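Local coordinates for protein cyclopenase asqI (Emericella nidulans, PDB 5YY3) that catalyses, with one zinc ion per subunit, the ring contraction of 4'-methoxycyclopenin to 4'-methoxyviridicatin, releasing methyl isocyanate, in aspoquinolone biosynthesis, at residues I415-V429 / E631-I643. Numbering follows the deposited sequence.
Sequences ITAHRAEVVLSNLVV and ELYPFITSTTFKI
F635 swings its side chain in between its own backbone N and carbonyl carbon (chi1 61°), which turns the ring under R419 CB; that carbon lies over the middle of the F635 ring, 3.5 Å from its centroid, as a CH-pi contact. A bend at chi3 (75°) then carries the guanidinium back to the ring, where CE1 of F635 lies over one of its faces, 3.5 Å from R419 NH2, with the two planes 45° apart. At the ring's rim the carbonyl O of I415 lies 3.4 Å from CE2 of F635, while T416 CG2 touches both CZ of F635 and the edge of the Y633 ring, 4.0 Å from CE1 of Y633. I415 CG2 packs 3.8 Å from CE1 of Y633. Beyond these side chains, strands 422-429 and 636-643 run side by side and nearly parallel in the mixed sheet, consistent with the Ig-like domain of the hemocyanin family. A direct backbone hydrogen bond, L424 N to P634 O (2.8 Å), comes at the start, the carbonyl belonging to the type I turn Y633-I636. Farther along, one water bridges two acceptors, the carbonyls of L424 and I636, and another links L427 N with S638 O and T637 OG1. The methyls of T637 and T639 meet L427, T639 CG2 coming 3.7 Å from its CG, and V429 CG2 sits over a face of F641. Strand 461-475 pairs with strand 422-431, and L427 also touches A575 of strand 571-580. The strands are thus joined mostly by side-chain packing, chiefly R419 on F635 and the threonine methyls on L427, with water reaching backbone groups and the T637 hydroxyl where direct bonds are sparse.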
ATOM      1  N   ILE A 415      -0.718  10.552  43.668  1.00 25.59           N
ATOM      2  CA  ILE A 415      -1.947  10.005  43.104  1.00 31.03           C
ATOM      3  C   ILE A 415      -2.977   9.691  44.195  1.00 31.05           C
ATOM      4  O   ILE A 415      -4.166   9.528  43.900  1.00 31.35           O
ATOM      5  CB  ILE A 415      -1.672   8.721  42.260  1.00 30.66           C
ATOM      6  CG1 ILE A 415      -2.776   8.523  41.230  1.00 26.52           C
ATOM      7  CG2 ILE A 415      -1.577   7.478  43.132  1.00 35.03           C
ATOM      8  CD1 ILE A 415      -3.004   9.733  40.364  1.00 30.39           C
ATOM      9  N   THR A 416      -2.521   9.614  45.449  1.00 28.98           N
ATOM     10  CA  THR A 416      -3.410   9.360  46.585  1.00 32.49           C
ATOM     11  C   THR A 416      -3.903  10.657  47.236  1.00 31.31           C
ATOM     12  O   THR A 416      -4.896  10.648  47.955  1.00 35.98           O
ATOM     13  CB  THR A 416      -2.725   8.524  47.677  1.00 31.54           C
ATOM     14  OG1 THR A 416      -1.688   9.303  48.281  1.00 32.25           O
ATOM     15  CG2 THR A 416      -2.127   7.243  47.116  1.00 33.37           C
ATOM     16  N   ALA A 417      -3.213  11.766  46.970  1.00 33.58           N
ATOM     17  CA  ALA A 417      -3.451  13.046  47.652  1.00 32.91           C
ATOM     18  C   ALA A 417      -4.917  13.503  47.749  1.00 34.90           C
ATOM     19  O   ALA A 417      -5.293  14.169  48.707  1.00 37.60           O
ATOM     20  CB  ALA A 417      -2.636  14.128  46.981  1.00 34.92           C
ATOM     21  N   HIS A 418      -5.748  13.165  46.773  1.00 31.10           N
ATOM     22  CA  HIS A 418      -7.143  13.589  46.830  1.00 29.07           C
ATOM     23  C   HIS A 418      -8.101  12.408  46.610  1.00 29.35           C
ATOM     24  O   HIS A 418      -9.182  12.576  46.035  1.00 26.59           O
ATOM     25  CB  HIS A 418      -7.404  14.693  45.802  1.00 30.46           C
ATOM     26  CG  HIS A 418      -6.497  15.878  45.938  1.00 42.47           C
ATOM     27  ND1 HIS A 418      -6.749  16.915  46.810  1.00 42.40           N
ATOM     28  CD2 HIS A 418      -5.341  16.199  45.299  1.00 38.81           C
ATOM     29  CE1 HIS A 418      -5.789  17.821  46.705  1.00 41.07           C
ATOM     30  NE2 HIS A 418      -4.925  17.408  45.798  1.00 43.68           N
ATOM     31  N   ARG A 419      -7.694  11.225  47.069  1.00 23.60           N
ATOM     32  CA  ARG A 419      -8.521  10.021  46.971  1.00 31.13           C
ATOM     33  C   ARG A 419      -9.866  10.182  47.696  1.00 32.06           C
ATOM     34  O   ARG A 419      -9.921  10.731  48.789  1.00 32.63           O
ATOM     35  CB  ARG A 419      -7.775   8.802  47.559  1.00 31.78           C
ATOM     36  CG  ARG A 419      -7.369   8.950  49.049  1.00 30.66           C
ATOM     37  CD  ARG A 419      -7.301   7.620  49.806  1.00 35.77           C
ATOM     38  NE  ARG A 419      -6.122   6.810  49.489  1.00 40.85           N
ATOM     39  CZ  ARG A 419      -6.034   5.486  49.682  1.00 50.36           C
ATOM     40  NH1 ARG A 419      -7.062   4.798  50.188  1.00 40.46           N
ATOM     41  NH2 ARG A 419      -4.916   4.839  49.349  1.00 50.54           N
ATOM     42  N   ALA A 420     -10.948   9.699  47.096  1.00 34.26           N
ATOM     43  CA  ALA A 420     -12.207   9.579  47.825  1.00 29.83           C
ATOM     44  C   ALA A 420     -12.172   8.315  48.677  1.00 31.52           C
ATOM     45  O   ALA A 420     -11.575   7.312  48.282  1.00 32.88           O
ATOM     46  CB  ALA A 420     -13.390   9.549  46.878  1.00 27.36           C
ATOM     47  N   GLU A 421     -12.810   8.363  49.846  1.00 36.06           N
ATOM     48  CA  GLU A 421     -12.845   7.216  50.741  1.00 30.45           C
ATOM     49  C   GLU A 421     -13.886   6.228  50.228  1.00 35.54           C
ATOM     50  O   GLU A 421     -15.018   6.128  50.728  1.00 33.27           O
ATOM     51  CB  GLU A 421     -13.143   7.650  52.174  1.00 36.25           C
ATOM     52  CG  GLU A 421     -11.902   8.009  53.005  1.00 36.77           C
ATOM     53  CD  GLU A 421     -12.260   8.809  54.249  1.00 46.46           C
ATOM     54  OE1 GLU A 421     -12.610   9.999  54.096  1.00 54.19           O
ATOM     55  OE2 GLU A 421     -12.206   8.255  55.374  1.00 52.53           O
ATOM     56  N   VAL A 422     -13.471   5.472  49.229  1.00 28.56           N
ATOM     57  CA  VAL A 422     -14.389   4.656  48.478  1.00 31.06           C
ATOM     58  C   VAL A 422     -13.610   3.508  47.851  1.00 29.19           C
ATOM     59  O   VAL A 422     -12.401   3.609  47.642  1.00 27.82           O
ATOM     60  CB  VAL A 422     -15.116   5.540  47.428  1.00 34.46           C
ATOM     61  CG1 VAL A 422     -14.933   5.027  45.988  1.00 30.87           C
ATOM     62  CG2 VAL A 422     -16.556   5.706  47.800  1.00 26.22           C
ATOM     63  N   VAL A 423     -14.282   2.397  47.592  1.00 31.77           N
ATOM     64  CA  VAL A 423     -13.652   1.315  46.852  1.00 26.94           C
ATOM     65  C   VAL A 423     -14.349   1.187  45.522  1.00 27.58           C
ATOM     66  O   VAL A 423     -15.569   0.984  45.489  1.00 31.69           O
ATOM     67  CB  VAL A 423     -13.724  -0.029  47.604  1.00 31.05           C
ATOM     68  CG1 VAL A 423     -13.271  -1.173  46.699  1.00 28.07           C
ATOM     69  CG2 VAL A 423     -12.879   0.024  48.877  1.00 28.63           C
ATOM     70  N   LEU A 424     -13.588   1.326  44.433  1.00 23.31           N
ATOM     71  CA  LEU A 424     -14.125   1.126  43.089  1.00 23.20           C
ATOM     72  C   LEU A 424     -13.865  -0.286  42.597  1.00 22.67           C
ATOM     73  O   LEU A 424     -12.822  -0.873  42.883  1.00 24.21           O
ATOM     74  CB  LEU A 424     -13.514   2.118  42.081  1.00 24.44           C
ATOM     75  CG  LEU A 424     -13.849   3.607  42.202  1.00 27.00           C
ATOM     76  CD1 LEU A 424     -13.396   4.401  40.960  1.00 22.15           C
ATOM     77  CD2 LEU A 424     -15.335   3.805  42.465  1.00 24.80           C
ATOM     78  N   SER A 425     -14.800  -0.817  41.821  1.00 22.99           N
ATOM     79  CA  SER A 425     -14.611  -2.128  41.201  1.00 27.23           C
ATOM     80  C   SER A 425     -15.525  -2.258  40.000  1.00 26.47           C
ATOM     81  O   SER A 425     -16.438  -1.454  39.816  1.00 29.80           O
ATOM     82  CB  SER A 425     -14.888  -3.262  42.197  1.00 23.25           C
ATOM     83  OG  SER A 425     -16.279  -3.382  42.430  1.00 29.10           O
ATOM     84  N   ASN A 426     -15.269  -3.262  39.176  1.00 30.44           N
ATOM     85  CA  ASN A 426     -16.195  -3.643  38.115  1.00 27.15           C
ATOM     86  C   ASN A 426     -16.484  -2.550  37.099  1.00 26.16           C
ATOM     87  O   ASN A 426     -17.633  -2.312  36.744  1.00 25.64           O
ATOM     88  CB  ASN A 426     -17.520  -4.124  38.719  1.00 34.41           C
ATOM     89  CG  ASN A 426     -17.413  -5.515  39.334  1.00 31.10           C
ATOM     90  OD1 ASN A 426     -17.681  -5.709  40.514  1.00 35.12           O
ATOM     91  ND2 ASN A 426     -17.022  -6.480  38.535  1.00 38.80           N
ATOM     92  N   LEU A 427     -15.442  -1.892  36.615  1.00 24.89           N
ATOM     93  CA  LEU A 427     -15.622  -0.885  35.584  1.00 24.35           C
ATOM     94  C   LEU A 427     -15.982  -1.563  34.269  1.00 25.37           C
ATOM     95  O   LEU A 427     -15.309  -2.498  33.845  1.00 25.32           O
ATOM     96  CB  LEU A 427     -14.350  -0.041  35.426  1.00 27.95           C
ATOM     97  CG  LEU A 427     -14.363   1.031  34.337  1.00 26.94           C
ATOM     98  CD1 LEU A 427     -15.483   2.022  34.604  1.00 25.73           C
ATOM     99  CD2 LEU A 427     -13.011   1.744  34.272  1.00 25.02           C
ATOM    100  N   VAL A 428     -17.050  -1.103  33.632  1.00 22.87           N
ATOM    101  CA  VAL A 428     -17.449  -1.645  32.351  1.00 27.19           C
ATOM    102  C   VAL A 428     -17.744  -0.518  31.327  1.00 27.03           C
ATOM    103  O   VAL A 428     -18.322   0.517  31.677  1.00 25.77           O
ATOM    104  CB  VAL A 428     -18.694  -2.568  32.502  1.00 25.33           C
ATOM    105  CG1 VAL A 428     -19.094  -3.150  31.175  1.00 29.65           C
ATOM    106  CG2 VAL A 428     -18.417  -3.705  33.491  1.00 21.84           C
ATOM    107  N   VAL A 429     -17.327  -0.714  30.076  1.00 26.04           N
ATOM    108  CA  VAL A 429     -17.808   0.108  28.957  1.00 29.65           C
ATOM    109  C   VAL A 429     -18.637  -0.798  28.027  1.00 27.83           C
ATOM    110  O   VAL A 429     -18.145  -1.848  27.604  1.00 24.80           O
ATOM    111  CB  VAL A 429     -16.626   0.779  28.177  1.00 23.51           C
ATOM    112  CG1 VAL A 429     -17.139   1.746  27.122  1.00 24.65           C
ATOM    113  CG2 VAL A 429     -15.693   1.513  29.150  1.00 21.76           C
ATOM    114  N   GLU A 631      -5.418  -3.515  45.421  1.00 33.58           N
ATOM    115  CA  GLU A 631      -5.092  -3.590  46.837  1.00 34.99           C
ATOM    116  C   GLU A 631      -4.596  -2.248  47.326  1.00 32.63           C
ATOM    117  O   GLU A 631      -5.179  -1.674  48.242  1.00 35.44           O
ATOM    118  CB  GLU A 631      -4.056  -4.683  47.098  1.00 36.48           C
ATOM    119  CG  GLU A 631      -4.614  -6.106  46.960  1.00 36.74           C
ATOM    120  CD  GLU A 631      -5.080  -6.446  45.545  1.00 43.27           C
ATOM    121  OE1 GLU A 631      -4.442  -5.987  44.556  1.00 38.14           O
ATOM    122  OE2 GLU A 631      -6.086  -7.182  45.427  1.00 42.08           O
ATOM    123  N   LEU A 632      -3.547  -1.726  46.693  1.00 30.88           N
ATOM    124  CA  LEU A 632      -2.922  -0.488  47.161  1.00 26.63           C
ATOM    125  C   LEU A 632      -3.660   0.786  46.733  1.00 25.65           C
ATOM    126  O   LEU A 632      -3.513   1.828  47.372  1.00 36.65           O
ATOM    127  CB  LEU A 632      -1.474  -0.433  46.684  1.00 30.14           C
ATOM    128  CG  LEU A 632      -0.606   0.737  47.150  1.00 32.77           C
ATOM    129  CD1 LEU A 632      -0.481   0.783  48.668  1.00 32.14           C
ATOM    130  CD2 LEU A 632       0.763   0.614  46.516  1.00 33.87           C
ATOM    131  N   TYR A 633      -4.443   0.727  45.656  1.00 30.67           N
ATOM    132  CA  TYR A 633      -5.176   1.920  45.199  1.00 31.95           C
ATOM    133  C   TYR A 633      -6.632   1.582  44.935  1.00 27.42           C
ATOM    134  O   TYR A 633      -7.042   1.477  43.787  1.00 32.76           O
ATOM    135  CB  TYR A 633      -4.537   2.522  43.934  1.00 26.65           C
ATOM    136  CG  TYR A 633      -3.044   2.752  44.061  1.00 29.31           C
ATOM    137  CD1 TYR A 633      -2.548   3.867  44.731  1.00 34.04           C
ATOM    138  CD2 TYR A 633      -2.131   1.849  43.526  1.00 24.34           C
ATOM    139  CE1 TYR A 633      -1.183   4.084  44.865  1.00 29.13           C
ATOM    140  CE2 TYR A 633      -0.763   2.053  43.662  1.00 26.91           C
ATOM    141  CZ  TYR A 633      -0.298   3.173  44.330  1.00 29.00           C
ATOM    142  OH  TYR A 633       1.055   3.399  44.465  1.00 35.23           O
ATOM    143  N   PRO A 634      -7.424   1.422  46.003  1.00 33.30           N
ATOM    144  CA  PRO A 634      -8.781   0.878  45.863  1.00 26.88           C
ATOM    145  C   PRO A 634      -9.740   1.890  45.251  1.00 25.14           C
ATOM    146  O   PRO A 634     -10.816   1.517  44.781  1.00 28.53           O
ATOM    147  CB  PRO A 634      -9.183   0.539  47.313  1.00 26.03           C
ATOM    148  CG  PRO A 634      -7.908   0.688  48.142  1.00 36.12           C
ATOM    149  CD  PRO A 634      -7.070   1.684  47.412  1.00 35.29           C
ATOM    150  N   PHE A 635      -9.340   3.157  45.272  1.00 28.84           N
ATOM    151  CA  PHE A 635     -10.102   4.271  44.695  1.00 27.79           C
ATOM    152  C   PHE A 635      -9.810   4.465  43.177  1.00 22.89           C
ATOM    153  O   PHE A 635     -10.262   5.438  42.557  1.00 21.64           O
ATOM    154  CB  PHE A 635      -9.779   5.565  45.473  1.00 25.01           C
ATOM    155  CG  PHE A 635      -8.326   5.943  45.407  1.00 27.14           C
ATOM    156  CD1 PHE A 635      -7.394   5.298  46.209  1.00 27.43           C
ATOM    157  CD2 PHE A 635      -7.883   6.900  44.509  1.00 22.05           C
ATOM    158  CE1 PHE A 635      -6.047   5.614  46.130  1.00 28.42           C
ATOM    159  CE2 PHE A 635      -6.547   7.217  44.418  1.00 26.62           C
ATOM    160  CZ  PHE A 635      -5.624   6.577  45.233  1.00 31.24           C
ATOM    161  N   ILE A 636      -9.031   3.546  42.609  1.00 25.86           N
ATOM    162  CA  ILE A 636      -8.770   3.484  41.169  1.00 23.69           C
ATOM    163  C   ILE A 636      -9.154   2.096  40.688  1.00 28.00           C
ATOM    164  O   ILE A 636      -8.940   1.101  41.394  1.00 25.74           O
ATOM    165  CB  ILE A 636      -7.274   3.752  40.810  1.00 25.59           C
ATOM    166  CG1 ILE A 636      -6.904   5.225  41.036  1.00 22.22           C
ATOM    167  CG2 ILE A 636      -6.978   3.362  39.357  1.00 21.02           C
ATOM    168  CD1 ILE A 636      -5.386   5.486  41.113  1.00 23.67           C
ATOM    169  N   THR A 637      -9.746   2.023  39.503  1.00 25.07           N
ATOM    170  CA  THR A 637      -9.977   0.736  38.871  1.00 23.24           C
ATOM    171  C   THR A 637      -9.814   0.880  37.359  1.00 25.00           C
ATOM    172  O   THR A 637      -9.855   1.988  36.820  1.00 24.94           O
ATOM    173  CB  THR A 637     -11.365   0.179  39.209  1.00 22.67           C
ATOM    174  OG1 THR A 637     -11.392  -1.233  38.939  1.00 26.01           O
ATOM    175  CG2 THR A 637     -12.450   0.888  38.406  1.00 21.42           C
ATOM    176  N   SER A 638      -9.607  -0.237  36.677  1.00 28.58           N
ATOM    177  CA  SER A 638      -9.387  -0.196  35.239  1.00 24.63           C
ATOM    178  C   SER A 638      -9.818  -1.497  34.620  1.00 28.75           C
ATOM    179  O   SER A 638      -9.899  -2.527  35.298  1.00 31.50           O
ATOM    180  CB  SER A 638      -7.917   0.095  34.905  1.00 23.33           C
ATOM    181  OG  SER A 638      -7.095  -0.987  35.279  1.00 23.80           O
ATOM    182  N   THR A 639     -10.109  -1.444  33.326  1.00 25.08           N
ATOM    183  CA  THR A 639     -10.658  -2.588  32.634  1.00 26.51           C
ATOM    184  C   THR A 639     -10.367  -2.456  31.147  1.00 29.98           C
ATOM    185  O   THR A 639     -10.276  -1.346  30.622  1.00 26.71           O
ATOM    186  CB  THR A 639     -12.176  -2.716  32.889  1.00 28.75           C
ATOM    187  OG1 THR A 639     -12.637  -3.995  32.439  1.00 32.94           O
ATOM    188  CG2 THR A 639     -12.930  -1.644  32.138  1.00 33.92           C
ATOM    189  N   THR A 640     -10.196  -3.579  30.464  1.00 30.02           N
ATOM    190  CA  THR A 640      -9.938  -3.528  29.030  1.00 26.72           C
ATOM    191  C   THR A 640     -11.269  -3.619  28.277  1.00 26.01           C
ATOM    192  O   THR A 640     -12.222  -4.196  28.765  1.00 29.66           O
ATOM    193  CB  THR A 640      -8.967  -4.648  28.588  1.00 27.92           C
ATOM    194  OG1 THR A 640      -7.832  -4.654  29.458  1.00 28.65           O
ATOM    195  CG2 THR A 640      -8.450  -4.401  27.161  1.00 35.06           C
ATOM    196  N   PHE A 641     -11.343  -2.994  27.109  1.00 24.51           N
ATOM    197  CA  PHE A 641     -12.487  -3.137  26.218  1.00 23.76           C
ATOM    198  C   PHE A 641     -11.976  -2.996  24.796  1.00 23.04           C
ATOM    199  O   PHE A 641     -10.834  -2.620  24.575  1.00 24.33           O
ATOM    200  CB  PHE A 641     -13.578  -2.101  26.507  1.00 21.14           C
ATOM    201  CG  PHE A 641     -13.174  -0.676  26.198  1.00 22.07           C
ATOM    202  CD1 PHE A 641     -12.345   0.026  27.062  1.00 21.26           C
ATOM    203  CD2 PHE A 641     -13.643  -0.031  25.063  1.00 21.60           C
ATOM    204  CE1 PHE A 641     -11.977   1.337  26.789  1.00 21.26           C
ATOM    205  CE2 PHE A 641     -13.286   1.280  24.797  1.00 20.33           C
ATOM    206  CZ  PHE A 641     -12.455   1.958  25.660  1.00 21.07           C
ATOM    207  N   LYS A 642     -12.827  -3.289  23.830  1.00 22.05           N
ATOM    208  CA  LYS A 642     -12.408  -3.210  22.455  1.00 23.34           C
ATOM    209  C   LYS A 642     -13.369  -2.338  21.666  1.00 22.40           C
ATOM    210  O   LYS A 642     -14.588  -2.372  21.872  1.00 22.74           O
ATOM    211  CB  LYS A 642     -12.317  -4.611  21.835  1.00 22.46           C
ATOM    212  CG  LYS A 642     -11.157  -5.467  22.371  1.00 27.59           C
ATOM    213  CD  LYS A 642     -11.039  -6.774  21.574  1.00 29.53           C
ATOM    214  CE  LYS A 642     -10.217  -7.827  22.298  1.00 30.37           C
ATOM    215  NZ  LYS A 642      -9.929  -8.999  21.414  1.00 33.83           N
ATOM    216  N   ILE A 643     -12.807  -1.542  20.769  1.00 23.82           N
ATOM    217  CA  ILE A 643     -13.604  -0.785  19.815  1.00 25.68           C
ATOM    218  C   ILE A 643     -13.483  -1.401  18.424  1.00 25.87           C
ATOM    219  O   ILE A 643     -12.375  -1.613  17.926  1.00 26.11           O
ATOM    220  CB  ILE A 643     -13.176   0.686  19.777  1.00 20.17           C
ATOM    221  CG1 ILE A 643     -13.206   1.247  21.196  1.00 20.82           C
ATOM    222  CG2 ILE A 643     -14.080   1.481  18.869  1.00 17.59           C
ATOM    223  CD1 ILE A 643     -12.744   2.671  21.282  1.00 21.45           C
TER
HETATM  224  O   HOH W   1      -9.893  -0.906  42.845  1.00 25.88           O
HETATM  225  O   HOH W   2     -12.730  -2.699  36.862  1.00 24.94           O